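Long-range contact in uncharacterized protein Atu1656/AGR_C_3050 (Agrobacterium tumefaciens, PDB 2OJH), which is of unknown function but belongs to the TolB family and folds as a six-bladed beta-propeller: residues 92-104 against 109-121. Sequence-based numbering, arbitrary orientation.
Sequences ISPDGALYAISDK and KSAIYLLPSTGGT
S117 sits over one face of the Y99 ring: its CA lies 3.5 Å from the ring centroid, almost on the ring normal, while its CB leans to the CE1 side of the same face. S117 OG is turned between its own backbone N and carbonyl carbon (chi1 62°), which points it at the S93-G96 turn ahead of strand 98-103, where it donates to G96 O at 2.8 Å, in the carbonyl plane and on a lone pair. Next to this bond S117 N reaches A97 O at 2.9 Å, coming from well above that carbonyl plane. Beyond S117 the strands 98-103 and 111-116 pair antiparallel through six backbone hydrogen bonds, two each for Y99 with L115, I101 with Y113 and D103 with A111. Y99, I101, L115 and Y113 share one face of this ladder. There L115 CD2 fits among Y99 CB, I101 CG2 and I101 CD1, the last at 3.8 Å, and the side chains of I101 and L115 cross at about a right angle. On the face of A100, S102, I112 and L114, A100 CB meets L114 CD2 at 3.6 Å. The two strands are the central pair of a four-stranded propeller blade, flanked by 91-92 and 123-124; W133 and W136 of strand 131-136, in the next blade, touch A100 and L98. At the far end of the hairpin a water bridges D103 OD2 (2.6 Å) and Y113 OH (2.7 Å), and Y113 OH also bonds E106 in the connecting loop. D103 OD1 is held by I85 N. The Y99 hydroxyl bonds Y55 and R66, and R66 also binds S117 O, tying ring and turn to the preceding blade. Behind G96, D95 OD1 accepts from S93 OG and, as an Asx turn, from A97 N.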
ATOM      1  N   ILE A  92       4.456   1.177  -8.152  1.00 34.71           N
ATOM      2  CA  ILE A  92       4.864   1.203  -9.571  1.00 34.45           C
ATOM      3  C   ILE A  92       4.181   2.418 -10.207  1.00 35.24           C
ATOM      4  O   ILE A  92       3.000   2.730  -9.882  1.00 37.32           O
ATOM      5  CB  ILE A  92       4.444  -0.101 -10.291  1.00 34.99           C
ATOM      6  CG1 ILE A  92       4.938  -1.368  -9.553  1.00 34.08           C
ATOM      7  CG2 ILE A  92       4.949  -0.128 -11.722  1.00 33.66           C
ATOM      8  CD1 ILE A  92       4.408  -2.672 -10.208  1.00 32.33           C
ATOM      9  N   SER A  93       4.914   3.155 -11.025  1.00 34.33           N
ATOM     10  CA  SER A  93       4.398   4.373 -11.633  1.00 34.88           C
ATOM     11  C   SER A  93       3.352   3.995 -12.671  1.00 35.73           C
ATOM     12  O   SER A  93       3.407   2.898 -13.230  1.00 35.93           O
ATOM     13  CB  SER A  93       5.532   5.146 -12.319  1.00 33.47           C
ATOM     14  OG  SER A  93       6.036   4.356 -13.366  1.00 37.19           O
ATOM     15  N   PRO A  94       2.400   4.905 -12.959  1.00 36.88           N
ATOM     16  CA  PRO A  94       1.296   4.552 -13.856  1.00 37.39           C
ATOM     17  C   PRO A  94       1.794   4.116 -15.232  1.00 37.93           C
ATOM     18  O   PRO A  94       1.194   3.233 -15.869  1.00 38.68           O
ATOM     19  CB  PRO A  94       0.499   5.862 -13.953  1.00 38.20           C
ATOM     20  CG  PRO A  94       0.776   6.574 -12.645  1.00 39.41           C
ATOM     21  CD  PRO A  94       2.272   6.285 -12.454  1.00 37.93           C
ATOM     22  N   ASP A  95       2.893   4.694 -15.680  1.00 37.51           N
ATOM     23  CA  ASP A  95       3.409   4.313 -16.997  1.00 37.99           C
ATOM     24  C   ASP A  95       4.257   3.041 -16.925  1.00 37.99           C
ATOM     25  O   ASP A  95       4.737   2.543 -17.943  1.00 38.19           O
ATOM     26  CB  ASP A  95       4.141   5.483 -17.670  1.00 38.64           C
ATOM     27  CG  ASP A  95       5.522   5.759 -17.076  1.00 40.53           C
ATOM     28  OD1 ASP A  95       5.835   5.267 -15.990  1.00 37.93           O
ATOM     29  OD2 ASP A  95       6.314   6.485 -17.728  1.00 42.07           O
ATOM     30  N   GLY A  96       4.433   2.519 -15.716  1.00 38.26           N
ATOM     31  CA  GLY A  96       5.163   1.274 -15.518  1.00 38.00           C
ATOM     32  C   GLY A  96       6.682   1.327 -15.571  1.00 37.69           C
ATOM     33  O   GLY A  96       7.326   0.283 -15.358  1.00 37.16           O
ATOM     34  N   ALA A  97       7.263   2.512 -15.840  1.00 36.59           N
ATOM     35  CA  ALA A  97       8.716   2.643 -15.988  1.00 35.79           C
ATOM     36  C   ALA A  97       9.519   2.817 -14.696  1.00 36.08           C
ATOM     37  O   ALA A  97      10.746   2.702 -14.730  1.00 35.72           O
ATOM     38  CB  ALA A  97       9.068   3.778 -16.993  1.00 36.49           C
ATOM     39  N   LEU A  98       8.846   3.110 -13.577  1.00 35.08           N
ATOM     40  CA  LEU A  98       9.539   3.360 -12.311  1.00 35.16           C
ATOM     41  C   LEU A  98       8.947   2.601 -11.160  1.00 35.73           C
ATOM     42  O   LEU A  98       7.732   2.402 -11.108  1.00 35.12           O
ATOM     43  CB  LEU A  98       9.502   4.849 -11.930  1.00 34.84           C
ATOM     44  CG  LEU A  98      10.231   5.852 -12.831  1.00 35.13           C
ATOM     45  CD1 LEU A  98      10.005   7.250 -12.326  1.00 37.94           C
ATOM     46  CD2 LEU A  98      11.754   5.585 -13.004  1.00 37.75           C
ATOM     47  N   TYR A  99       9.823   2.224 -10.229  1.00 35.96           N
ATOM     48  CA  TYR A  99       9.430   1.720  -8.925  1.00 36.31           C
ATOM     49  C   TYR A  99       9.753   2.757  -7.854  1.00 36.16           C
ATOM     50  O   TYR A  99      10.736   3.486  -7.946  1.00 37.01           O
ATOM     51  CB  TYR A  99      10.194   0.429  -8.596  1.00 36.93           C
ATOM     52  CG  TYR A  99       9.870  -0.793  -9.426  1.00 35.10           C
ATOM     53  CD1 TYR A  99       8.723  -0.854 -10.228  1.00 35.19           C
ATOM     54  CD2 TYR A  99      10.690  -1.917  -9.367  1.00 37.03           C
ATOM     55  CE1 TYR A  99       8.430  -2.004 -10.993  1.00 35.45           C
ATOM     56  CE2 TYR A  99      10.413  -3.068 -10.127  1.00 37.43           C
ATOM     57  CZ  TYR A  99       9.277  -3.106 -10.928  1.00 36.66           C
ATOM     58  OH  TYR A  99       9.002  -4.241 -11.662  1.00 35.41           O
ATOM     59  N   ALA A 100       8.919   2.815  -6.833  1.00 36.00           N
ATOM     60  CA  ALA A 100       9.229   3.581  -5.654  1.00 35.83           C
ATOM     61  C   ALA A 100       9.366   2.594  -4.503  1.00 36.78           C
ATOM     62  O   ALA A 100       8.510   1.680  -4.342  1.00 34.70           O
ATOM     63  CB  ALA A 100       8.132   4.583  -5.389  1.00 35.54           C
ATOM     64  N   ILE A 101      10.432   2.753  -3.714  1.00 35.65           N
ATOM     65  CA  ILE A 101      10.700   1.833  -2.582  1.00 37.07           C
ATOM     66  C   ILE A 101      10.979   2.650  -1.340  1.00 36.82           C
ATOM     67  O   ILE A 101      11.288   3.847  -1.431  1.00 37.65           O
ATOM     68  CB  ILE A 101      11.914   0.908  -2.863  1.00 36.70           C
ATOM     69  CG1 ILE A 101      13.164   1.749  -3.127  1.00 35.97           C
ATOM     70  CG2 ILE A 101      11.642  -0.007  -4.096  1.00 39.74           C
ATOM     71  CD1 ILE A 101      14.477   0.917  -3.413  1.00 36.74           C
ATOM     72  N   SER A 102      10.877   2.020  -0.174  1.00 37.45           N
ATOM     73  CA  SER A 102      11.173   2.663   1.071  1.00 37.33           C
ATOM     74  C   SER A 102      12.234   1.776   1.741  1.00 38.67           C
ATOM     75  O   SER A 102      11.953   0.630   2.091  1.00 39.25           O
ATOM     76  CB  SER A 102       9.907   2.732   1.927  1.00 37.81           C
ATOM     77  OG  SER A 102       8.873   3.428   1.240  1.00 36.03           O
ATOM     78  N   ASP A 103      13.446   2.294   1.886  1.00 39.23           N
ATOM     79  CA  ASP A 103      14.585   1.480   2.294  1.00 39.04           C
ATOM     80  C   ASP A 103      15.383   2.117   3.453  1.00 39.01           C
ATOM     81  O   ASP A 103      15.405   3.346   3.608  1.00 38.13           O
ATOM     82  CB  ASP A 103      15.492   1.262   1.088  1.00 39.16           C
ATOM     83  CG  ASP A 103      16.755   0.531   1.450  1.00 41.12           C
ATOM     84  OD1 ASP A 103      16.704  -0.720   1.517  1.00 44.78           O
ATOM     85  OD2 ASP A 103      17.797   1.198   1.668  1.00 41.76           O
ATOM     86  N   LYS A 104      16.054   1.286   4.253  1.00 38.81           N
ATOM     87  CA  LYS A 104      16.786   1.816   5.393  1.00 39.87           C
ATOM     88  C   LYS A 104      18.294   1.555   5.433  1.00 38.03           C
ATOM     89  O   LYS A 104      18.911   1.736   6.471  1.00 38.62           O
ATOM     90  CB  LYS A 104      16.119   1.418   6.718  1.00 39.86           C
ATOM     91  CG  LYS A 104      16.142  -0.032   7.044  1.00 42.31           C
ATOM     92  CD  LYS A 104      15.176  -0.343   8.228  1.00 44.47           C
ATOM     93  CE  LYS A 104      15.917  -0.373   9.564  1.00 52.07           C
ATOM     94  NZ  LYS A 104      15.069  -0.999  10.647  1.00 54.68           N
ATOM     95  N   LYS A 109      16.838   4.244   8.834  1.00 37.41           N
ATOM     96  CA  LYS A 109      15.392   4.436   8.934  1.00 38.27           C
ATOM     97  C   LYS A 109      14.810   4.672   7.560  1.00 37.44           C
ATOM     98  O   LYS A 109      15.533   5.037   6.643  1.00 36.52           O
ATOM     99  CB  LYS A 109      15.005   5.547   9.898  1.00 39.03           C
ATOM    100  CG  LYS A 109      15.602   6.888   9.659  1.00 41.99           C
ATOM    101  CD  LYS A 109      15.526   7.671  10.965  1.00 48.30           C
ATOM    102  CE  LYS A 109      16.558   8.764  10.982  1.00 50.52           C
ATOM    103  NZ  LYS A 109      16.556   9.534  12.263  1.00 54.82           N
ATOM    104  N   SER A 110      13.506   4.439   7.425  1.00 36.19           N
ATOM    105  CA  SER A 110      12.896   4.413   6.094  1.00 36.20           C
ATOM    106  C   SER A 110      13.073   5.711   5.319  1.00 36.03           C
ATOM    107  O   SER A 110      12.710   6.781   5.819  1.00 36.49           O
ATOM    108  CB  SER A 110      11.406   4.107   6.208  1.00 35.68           C
ATOM    109  OG  SER A 110      10.845   3.958   4.910  1.00 36.33           O
ATOM    110  N   ALA A 111      13.614   5.595   4.104  1.00 35.64           N
ATOM    111  CA  ALA A 111      13.747   6.699   3.161  1.00 34.69           C
ATOM    112  C   ALA A 111      13.215   6.245   1.805  1.00 34.55           C
ATOM    113  O   ALA A 111      13.405   5.082   1.399  1.00 34.53           O
ATOM    114  CB  ALA A 111      15.237   7.104   3.013  1.00 34.34           C
ATOM    115  N   ILE A 112      12.559   7.163   1.098  1.00 33.69           N
ATOM    116  CA  ILE A 112      11.868   6.848  -0.147  1.00 33.05           C
ATOM    117  C   ILE A 112      12.844   7.045  -1.318  1.00 33.70           C
ATOM    118  O   ILE A 112      13.600   8.019  -1.353  1.00 35.25           O
ATOM    119  CB  ILE A 112      10.568   7.701  -0.290  1.00 32.35           C
ATOM    120  CG1 ILE A 112       9.545   7.294   0.796  1.00 34.21           C
ATOM    121  CG2 ILE A 112       9.942   7.500  -1.643  1.00 31.76           C
ATOM    122  CD1 ILE A 112       8.316   8.240   0.829  1.00 33.40           C
ATOM    123  N   TYR A 113      12.856   6.098  -2.249  1.00 33.77           N
ATOM    124  CA  TYR A 113      13.680   6.229  -3.474  1.00 34.91           C
ATOM    125  C   TYR A 113      12.827   5.867  -4.688  1.00 35.26           C
ATOM    126  O   TYR A 113      11.835   5.149  -4.555  1.00 35.06           O
ATOM    127  CB  TYR A 113      14.856   5.258  -3.442  1.00 34.69           C
ATOM    128  CG  TYR A 113      15.795   5.430  -2.266  1.00 36.17           C
ATOM    129  CD1 TYR A 113      15.477   4.906  -1.006  1.00 38.46           C
ATOM    130  CD2 TYR A 113      17.009   6.085  -2.429  1.00 36.56           C
ATOM    131  CE1 TYR A 113      16.348   5.079   0.077  1.00 38.12           C
ATOM    132  CE2 TYR A 113      17.895   6.244  -1.375  1.00 37.45           C
ATOM    133  CZ  TYR A 113      17.548   5.742  -0.122  1.00 35.63           C
ATOM    134  OH  TYR A 113      18.431   5.908   0.915  1.00 34.82           O
ATOM    135  N   LEU A 114      13.229   6.326  -5.867  1.00 35.15           N
ATOM    136  CA  LEU A 114      12.677   5.847  -7.139  1.00 35.76           C
ATOM    137  C   LEU A 114      13.801   5.137  -7.862  1.00 36.02           C
ATOM    138  O   LEU A 114      14.958   5.483  -7.668  1.00 33.61           O
ATOM    139  CB  LEU A 114      12.236   7.020  -8.042  1.00 35.93           C
ATOM    140  CG  LEU A 114      11.204   7.999  -7.458  1.00 37.13           C
ATOM    141  CD1 LEU A 114      10.775   8.966  -8.548  1.00 39.07           C
ATOM    142  CD2 LEU A 114      10.032   7.258  -6.902  1.00 36.02           C
ATOM    143  N   LEU A 115      13.463   4.142  -8.676  1.00 36.21           N
ATOM    144  CA  LEU A 115      14.441   3.468  -9.524  1.00 36.00           C
ATOM    145  C   LEU A 115      13.755   2.958 -10.806  1.00 35.54           C
ATOM    146  O   LEU A 115      12.531   2.910 -10.870  1.00 34.36           O
ATOM    147  CB  LEU A 115      15.136   2.325  -8.766  1.00 36.38           C
ATOM    148  CG  LEU A 115      14.296   1.095  -8.445  1.00 36.81           C
ATOM    149  CD1 LEU A 115      15.162  -0.168  -8.481  1.00 38.45           C
ATOM    150  CD2 LEU A 115      13.637   1.323  -7.095  1.00 35.42           C
ATOM    151  N   PRO A 116      14.537   2.613 -11.845  1.00 34.70           N
ATOM    152  CA  PRO A 116      13.857   2.056 -13.021  1.00 35.29           C
ATOM    153  C   PRO A 116      13.122   0.743 -12.704  1.00 35.53           C
ATOM    154  O   PRO A 116      13.597  -0.055 -11.888  1.00 36.60           O
ATOM    155  CB  PRO A 116      15.004   1.772 -13.988  1.00 34.75           C
ATOM    156  CG  PRO A 116      16.139   2.704 -13.542  1.00 34.74           C
ATOM    157  CD  PRO A 116      16.001   2.693 -12.039  1.00 35.64           C
ATOM    158  N   SER A 117      11.987   0.494 -13.350  1.00 35.87           N
ATOM    159  CA  SER A 117      11.236  -0.744 -13.066  1.00 36.31           C
ATOM    160  C   SER A 117      11.962  -2.007 -13.564  1.00 37.01           C
ATOM    161  O   SER A 117      11.646  -3.142 -13.186  1.00 37.32           O
ATOM    162  CB  SER A 117       9.845  -0.656 -13.661  1.00 36.70           C
ATOM    163  OG  SER A 117       9.950  -0.533 -15.048  1.00 33.41           O
ATOM    164  N   THR A 118      12.953  -1.777 -14.404  1.00 35.96           N
ATOM    165  CA  THR A 118      13.802  -2.819 -14.908  1.00 37.26           C
ATOM    166  C   THR A 118      15.072  -2.978 -14.067  1.00 37.56           C
ATOM    167  O   THR A 118      16.018  -3.669 -14.471  1.00 37.16           O
ATOM    168  CB  THR A 118      14.177  -2.451 -16.311  1.00 37.12           C
ATOM    169  OG1 THR A 118      14.539  -1.068 -16.317  1.00 37.77           O
ATOM    170  CG2 THR A 118      12.970  -2.633 -17.213  1.00 38.30           C
ATOM    171  N   GLY A 119      15.084  -2.327 -12.902  1.00 37.68           N
ATOM    172  CA  GLY A 119      16.192  -2.416 -11.964  1.00 38.13           C
ATOM    173  C   GLY A 119      17.256  -1.360 -12.151  1.00 37.55           C
ATOM    174  O   GLY A 119      17.388  -0.790 -13.228  1.00 37.60           O
ATOM    175  N   GLY A 120      17.989  -1.076 -11.074  1.00 37.38           N
ATOM    176  CA  GLY A 120      19.096  -0.124 -11.100  1.00 35.60           C
ATOM    177  C   GLY A 120      19.282   0.614  -9.784  1.00 34.42           C
ATOM    178  O   GLY A 120      18.845   0.149  -8.713  1.00 35.32           O
ATOM    179  N   THR A 121      19.839   1.813  -9.882  1.00 32.86           N
ATOM    180  CA  THR A 121      20.328   2.607  -8.748  1.00 32.76           C
ATOM    181  C   THR A 121      19.245   3.495  -8.200  1.00 33.60           C
ATOM    182  O   THR A 121      18.757   4.370  -8.920  1.00 34.44           O
ATOM    183  CB  THR A 121      21.478   3.495  -9.218  1.00 33.14           C
ATOM    184  OG1 THR A 121      22.439   2.651  -9.843  1.00 30.47           O
ATOM    185  CG2 THR A 121      22.138   4.258  -8.070  1.00 32.56           C
TER
HETATM  186  O   HOH W   1      18.345   3.656   2.446  1.00 34.22           O